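Local coordinates for aminotransferase (Helicobacter pylori, PDB 2FNU), which catalyses the pyridoxal-phosphate-dependent amino transfer to a UDP-linked 4-keto sugar, the second step of pseudaminic acid biosynthesis for flagellin modification, at residues His284-Lys298 / Glu338-His350. Numbering follows the deposited sequence.
Sequences HLYPILMHQKFFTCK and EDFYHAEISLPCH
Lys-298 and Phe-295 grip the C-terminal end of helix 335-343 where the chain passes into strand 344-347, an outer strand of the small antiparallel sheet (270-272, 286-290, 344-347) in this PLP-dependent aminotransferase. Lys-298, in the first turn of helix 298-307, extends fully from a CG anti to the backbone N (chi1 -172°), which carries NZ to the backbone carbonyls at the C-terminal end of helix 335-343. There NZ donates to Glu-344 O at 2.7 Å and more weakly to His-342 O, with Tyr-341 O also close by; the positive charge probably complements the partial negative charge of these carbonyls. Phe-295 is clasped between Gln-292 CA on one face and His-342 CB on the other, the latter a CH-pi contact 3.7 Å from the ring centroid. The His-342 imidazole turns an edge toward the same ring, offset, with planes at 62°, while Phe-295 CE2 touches Ala-343 CB at 3.6 Å.

Beyond this clasp the strands pair, with Ile-288 and Ile-345 exchanging two backbone bonds and Met-290 N donating to Ala-343 O. On one face, helices 246-264 (Tyr-286, Leu-347) and 355-370 (Ile-345, Leu-347) cover the sheet, and Ile-288 CG1 lies 3.9 Å from Ile-345 CB. On the other, Leu-289 CD2 meets Phe-340 CE1 at 3.7 Å, the two side chains nearly perpendicular. Farther along, water links Tyr-286 N to Leu-347 O, and this end lies toward the active site, where His-284 approaches Lys-183. Ser-346 OG is hydrogen-bonded to ND1 of substrate-binding His-315 and donates to the syn lone pair of Glu-344 OE2 at 2.6 Å.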
loop_
_atom_site.group_PDB
_atom_site.type_symbol
_atom_site.label_atom_id
_atom_site.label_comp_id
_atom_site.label_asym_id
_atom_site.label_seq_id
_atom_site.Cartn_x
_atom_site.Cartn_y
_atom_site.Cartn_z
ATOM N N HIS B 284 7.045 -6.324 -21.937
ATOM C CA HIS B 284 6.940 -5.118 -21.118
ATOM C C HIS B 284 7.887 -4.026 -21.603
ATOM O O HIS B 284 7.496 -2.835 -21.655
ATOM C CB HIS B 284 7.166 -5.418 -19.627
ATOM C CG HIS B 284 7.257 -4.187 -18.798
ATOM N ND1 HIS B 284 6.295 -3.195 -18.839
ATOM C CD2 HIS B 284 8.207 -3.757 -17.940
ATOM C CE1 HIS B 284 6.655 -2.204 -18.040
ATOM N NE2 HIS B 284 7.813 -2.519 -17.484
ATOM N N LEU B 285 9.127 -4.426 -21.912
ATOM C CA LEU B 285 10.132 -3.504 -22.473
ATOM C C LEU B 285 10.561 -3.961 -23.849
ATOM O O LEU B 285 10.456 -5.163 -24.169
ATOM C CB LEU B 285 11.393 -3.425 -21.606
ATOM C CG LEU B 285 11.250 -3.092 -20.120
ATOM C CD1 LEU B 285 12.594 -3.200 -19.365
ATOM C CD2 LEU B 285 10.668 -1.698 -19.943
ATOM N N TYR B 286 11.078 -3.018 -24.637
ATOM C CA TYR B 286 11.779 -3.355 -25.880
ATOM C C TYR B 286 13.211 -2.828 -25.721
ATOM O O TYR B 286 13.471 -1.654 -26.007
ATOM C CB TYR B 286 11.115 -2.695 -27.103
ATOM C CG TYR B 286 11.762 -3.127 -28.390
ATOM C CD1 TYR B 286 11.307 -4.262 -29.069
ATOM C CD2 TYR B 286 12.868 -2.438 -28.899
ATOM C CE1 TYR B 286 11.915 -4.685 -30.268
ATOM C CE2 TYR B 286 13.483 -2.865 -30.071
ATOM C CZ TYR B 286 13.000 -3.977 -30.744
ATOM O OH TYR B 286 13.601 -4.403 -31.912
ATOM N N PRO B 287 14.120 -3.658 -25.179
ATOM C CA PRO B 287 15.511 -3.233 -24.973
ATOM C C PRO B 287 16.364 -3.329 -26.224
ATOM O O PRO B 287 16.263 -4.303 -26.986
ATOM C CB PRO B 287 16.055 -4.242 -23.935
ATOM C CG PRO B 287 14.839 -5.005 -23.440
ATOM C CD PRO B 287 13.866 -4.990 -24.602
ATOM N N ILE B 288 17.214 -2.321 -26.406
ATOM C CA ILE B 288 18.293 -2.435 -27.384
ATOM C C ILE B 288 19.619 -2.270 -26.644
ATOM O O ILE B 288 19.679 -1.550 -25.629
ATOM C CB ILE B 288 18.178 -1.383 -28.529
ATOM C CG1 ILE B 288 18.312 0.047 -27.971
ATOM C CG2 ILE B 288 16.884 -1.585 -29.324
ATOM C CD1 ILE B 288 18.342 1.148 -29.065
ATOM N N LEU B 289 20.668 -2.926 -27.143
ATOM C CA LEU B 289 22.003 -2.828 -26.537
ATOM C C LEU B 289 22.976 -2.153 -27.501
ATOM O O LEU B 289 23.289 -2.707 -28.561
ATOM C CB LEU B 289 22.550 -4.215 -26.146
ATOM C CG LEU B 289 21.722 -5.028 -25.156
ATOM C CD1 LEU B 289 22.343 -6.409 -25.004
ATOM C CD2 LEU B 289 21.663 -4.292 -23.833
ATOM N N MET B 290 23.447 -0.957 -27.140
ATOM C CA MET B 290 24.363 -0.186 -27.999
ATOM C C MET B 290 25.708 -0.851 -28.154
ATOM O O MET B 290 26.203 -1.486 -27.227
ATOM C CB MET B 290 24.668 1.182 -27.373
ATOM C CG MET B 290 23.491 2.047 -27.048
ATOM S SD MET B 290 24.040 3.722 -26.622
ATOM C CE MET B 290 25.279 3.515 -25.351
ATOM N N HIS B 291 26.334 -0.641 -29.311
ATOM C CA HIS B 291 27.746 -0.987 -29.476
ATOM C C HIS B 291 28.570 -0.229 -28.439
ATOM O O HIS B 291 28.254 0.914 -28.090
ATOM C CB HIS B 291 28.188 -0.606 -30.889
ATOM C CG HIS B 291 29.584 -1.035 -31.234
ATOM N ND1 HIS B 291 29.853 -2.022 -32.158
ATOM C CD2 HIS B 291 30.788 -0.604 -30.785
ATOM C CE1 HIS B 291 31.161 -2.182 -32.262
ATOM N NE2 HIS B 291 31.750 -1.336 -31.437
ATOM N N GLN B 292 29.624 -0.869 -27.940
ATOM C CA GLN B 292 30.508 -0.276 -26.934
ATOM C C GLN B 292 31.077 1.095 -27.317
ATOM O O GLN B 292 31.410 1.889 -26.434
ATOM C CB GLN B 292 31.647 -1.241 -26.600
ATOM N N LYS B 293 31.183 1.372 -28.618
ATOM C CA LYS B 293 31.725 2.662 -29.073
ATOM C C LYS B 293 30.876 3.856 -28.607
ATOM O O LYS B 293 31.377 4.971 -28.524
ATOM C CB LYS B 293 31.952 2.683 -30.601
ATOM C CG LYS B 293 30.689 2.875 -31.453
ATOM C CD LYS B 293 30.983 2.881 -32.966
ATOM C CE LYS B 293 31.170 1.463 -33.511
ATOM N NZ LYS B 293 31.358 1.401 -34.991
ATOM N N PHE B 294 29.598 3.608 -28.295
ATOM C CA PHE B 294 28.673 4.665 -27.866
ATOM C C PHE B 294 28.555 4.838 -26.342
ATOM O O PHE B 294 27.871 5.755 -25.869
ATOM C CB PHE B 294 27.278 4.408 -28.457
ATOM C CG PHE B 294 27.251 4.364 -29.957
ATOM C CD1 PHE B 294 27.451 5.525 -30.709
ATOM C CD2 PHE B 294 27.023 3.164 -30.627
ATOM C CE1 PHE B 294 27.413 5.489 -32.109
ATOM C CE2 PHE B 294 26.993 3.122 -32.032
ATOM C CZ PHE B 294 27.195 4.287 -32.770
ATOM N N PHE B 295 29.215 3.975 -25.570
ATOM C CA PHE B 295 29.083 4.026 -24.109
ATOM C C PHE B 295 29.409 5.411 -23.558
ATOM O O PHE B 295 28.677 5.933 -22.729
ATOM C CB PHE B 295 29.971 2.986 -23.416
ATOM C CG PHE B 295 29.478 1.554 -23.520
ATOM C CD1 PHE B 295 30.124 0.558 -22.787
ATOM C CD2 PHE B 295 28.394 1.193 -24.331
ATOM C CE1 PHE B 295 29.713 -0.772 -22.864
ATOM C CE2 PHE B 295 27.977 -0.136 -24.414
ATOM C CZ PHE B 295 28.644 -1.116 -23.692
ATOM N N THR B 296 30.497 6.012 -24.041
ATOM C CA THR B 296 30.947 7.308 -23.507
ATOM C C THR B 296 30.039 8.470 -23.880
ATOM O O THR B 296 30.058 9.505 -23.210
ATOM C CB THR B 296 32.408 7.645 -23.929
ATOM O OG1 THR B 296 32.521 7.584 -25.357
ATOM C CG2 THR B 296 33.381 6.662 -23.289
ATOM N N CYS B 297 29.248 8.321 -24.940
ATOM C CA CYS B 297 28.313 9.394 -25.292
ATOM C C CYS B 297 26.840 9.043 -25.051
ATOM O O CYS B 297 25.943 9.644 -25.654
ATOM C CB CYS B 297 28.547 9.890 -26.725
ATOM S SG CYS B 297 28.398 8.636 -27.985
ATOM N N LYS B 298 26.600 8.096 -24.144
ATOM C CA LYS B 298 25.227 7.656 -23.843
ATOM C C LYS B 298 24.267 8.763 -23.403
ATOM O O LYS B 298 23.142 8.839 -23.893
ATOM C CB LYS B 298 25.206 6.539 -22.817
ATOM C CG LYS B 298 23.790 5.976 -22.670
ATOM C CD LYS B 298 23.797 4.694 -21.950
ATOM C CE LYS B 298 22.447 3.975 -22.055
ATOM N NZ LYS B 298 22.516 2.832 -21.119
ATOM N N GLU B 338 27.627 -4.057 -15.397
ATOM C CA GLU B 338 28.101 -2.738 -15.838
ATOM C C GLU B 338 27.970 -2.570 -17.352
ATOM O O GLU B 338 27.459 -1.541 -17.828
ATOM C CB GLU B 338 29.567 -2.515 -15.427
ATOM C CG GLU B 338 29.818 -2.578 -13.917
ATOM C CD GLU B 338 29.192 -1.418 -13.150
ATOM O OE1 GLU B 338 29.334 -0.258 -13.593
ATOM O OE2 GLU B 338 28.571 -1.662 -12.091
ATOM N N ASP B 339 28.425 -3.575 -18.100
ATOM C CA ASP B 339 28.343 -3.520 -19.569
ATOM C C ASP B 339 26.888 -3.464 -20.022
ATOM O O ASP B 339 26.558 -2.685 -20.917
ATOM C CB ASP B 339 29.031 -4.720 -20.244
ATOM C CG ASP B 339 30.560 -4.697 -20.117
ATOM O OD1 ASP B 339 31.148 -3.670 -19.721
ATOM O OD2 ASP B 339 31.157 -5.749 -20.401
ATOM N N PHE B 340 26.019 -4.277 -19.401
ATOM C CA PHE B 340 24.610 -4.265 -19.786
ATOM C C PHE B 340 23.978 -2.889 -19.535
ATOM O O PHE B 340 23.295 -2.326 -20.395
ATOM C CB PHE B 340 23.831 -5.345 -19.025
ATOM C CG PHE B 340 22.409 -5.477 -19.487
ATOM C CD1 PHE B 340 22.084 -6.319 -20.539
ATOM C CD2 PHE B 340 21.392 -4.736 -18.874
ATOM C CE1 PHE B 340 20.748 -6.413 -20.976
ATOM C CE2 PHE B 340 20.069 -4.830 -19.298
ATOM C CZ PHE B 340 19.753 -5.669 -20.352
ATOM N N TYR B 341 24.192 -2.354 -18.337
ATOM C CA TYR B 341 23.667 -1.023 -18.006
ATOM C C TYR B 341 24.166 0.046 -18.978
ATOM O O TYR B 341 23.396 0.888 -19.434
ATOM C CB TYR B 341 24.086 -0.682 -16.583
ATOM C CG TYR B 341 23.817 0.723 -16.106
ATOM C CD1 TYR B 341 22.542 1.280 -16.167
ATOM C CD2 TYR B 341 24.839 1.472 -15.521
ATOM C CE1 TYR B 341 22.297 2.584 -15.683
ATOM C CE2 TYR B 341 24.607 2.766 -15.027
ATOM C CZ TYR B 341 23.344 3.308 -15.118
ATOM O OH TYR B 341 23.115 4.567 -14.609
ATOM N N HIS B 342 25.453 0.012 -19.304
ATOM C CA HIS B 342 25.994 1.017 -20.209
ATOM C C HIS B 342 25.366 0.888 -21.585
ATOM O O HIS B 342 25.091 1.887 -22.237
ATOM C CB HIS B 342 27.517 0.923 -20.279
ATOM C CG HIS B 342 28.178 1.235 -18.977
ATOM N ND1 HIS B 342 29.409 0.729 -18.627
ATOM C CD2 HIS B 342 27.774 2.000 -17.935
ATOM C CE1 HIS B 342 29.738 1.167 -17.425
ATOM N NE2 HIS B 342 28.765 1.938 -16.983
ATOM N N ALA B 343 25.089 -0.345 -21.993
ATOM C CA ALA B 343 24.594 -0.605 -23.353
ATOM C C ALA B 343 23.091 -0.374 -23.528
ATOM O O ALA B 343 22.623 -0.051 -24.627
ATOM C CB ALA B 343 24.943 -2.028 -23.780
ATOM N N GLU B 344 22.314 -0.544 -22.459
ATOM C CA GLU B 344 20.866 -0.707 -22.650
ATOM C C GLU B 344 20.060 0.588 -22.763
ATOM O O GLU B 344 20.270 1.549 -22.012
ATOM C CB GLU B 344 20.285 -1.555 -21.506
ATOM C CG GLU B 344 18.896 -2.163 -21.801
ATOM C CD GLU B 344 17.710 -1.233 -21.505
ATOM O OE1 GLU B 344 17.858 -0.246 -20.736
ATOM O OE2 GLU B 344 16.608 -1.523 -22.055
ATOM N N ILE B 345 19.106 0.569 -23.693
ATOM C CA ILE B 345 18.098 1.628 -23.835
ATOM C C ILE B 345 16.770 0.942 -24.076
ATOM O O ILE B 345 16.691 0.042 -24.916
ATOM C CB ILE B 345 18.386 2.568 -25.023
ATOM C CG1 ILE B 345 19.756 3.235 -24.846
ATOM C CG2 ILE B 345 17.293 3.620 -25.128
ATOM C CD1 ILE B 345 20.163 4.125 -26.044
ATOM N N SER B 346 15.741 1.355 -23.327
ATOM C CA SER B 346 14.384 0.846 -23.519
ATOM C C SER B 346 13.581 1.802 -24.373
ATOM O O SER B 346 13.412 2.964 -24.015
ATOM C CB SER B 346 13.684 0.659 -22.177
ATOM O OG SER B 346 14.416 -0.296 -21.405
ATOM N N LEU B 347 13.087 1.298 -25.501
ATOM C CA LEU B 347 12.324 2.130 -26.437
ATOM C C LEU B 347 10.823 2.054 -26.202
ATOM O O LEU B 347 10.322 1.059 -25.652
ATOM C CB LEU B 347 12.625 1.694 -27.874
ATOM C CG LEU B 347 14.093 1.772 -28.308
ATOM C CD1 LEU B 347 14.200 1.287 -29.757
ATOM C CD2 LEU B 347 14.648 3.190 -28.203
ATOM N N PRO B 348 10.077 3.088 -26.633
ATOM C CA PRO B 348 8.630 3.019 -26.427
ATOM C C PRO B 348 7.994 1.717 -26.921
ATOM O O PRO B 348 8.205 1.288 -28.059
ATOM C CB PRO B 348 8.097 4.237 -27.195
ATOM C CG PRO B 348 9.257 5.228 -27.143
ATOM C CD PRO B 348 10.491 4.355 -27.275
ATOM N N CYS B 349 7.219 1.092 -26.047
ATOM C CA CYS B 349 6.627 -0.194 -26.352
ATOM C C CYS B 349 5.458 -0.366 -25.390
ATOM O O CYS B 349 5.665 -0.486 -24.184
ATOM C CB CYS B 349 7.649 -1.310 -26.153
ATOM S SG CYS B 349 6.979 -2.952 -26.524
ATOM N N HIS B 350 4.245 -0.296 -25.924
ATOM C CA HIS B 350 3.000 -0.518 -25.171
ATOM C C HIS B 350 1.875 -0.787 -26.170
ATOM O O HIS B 350 2.040 -0.599 -27.383
ATOM C CB HIS B 350 2.656 0.664 -24.256
ATOM C CG HIS B 350 2.512 1.959 -24.984
ATOM N ND1 HIS B 350 1.348 2.321 -25.630
ATOM C CD2 HIS B 350 3.385 2.981 -25.167
ATOM C CE1 HIS B 350 1.511 3.513 -26.181
ATOM N NE2 HIS B 350 2.741 3.930 -25.927
HETATM O O HOH W 1 4.660 -1.807 -22.301
HETATM O O HOH W 2 10.768 -0.434 -23.525
#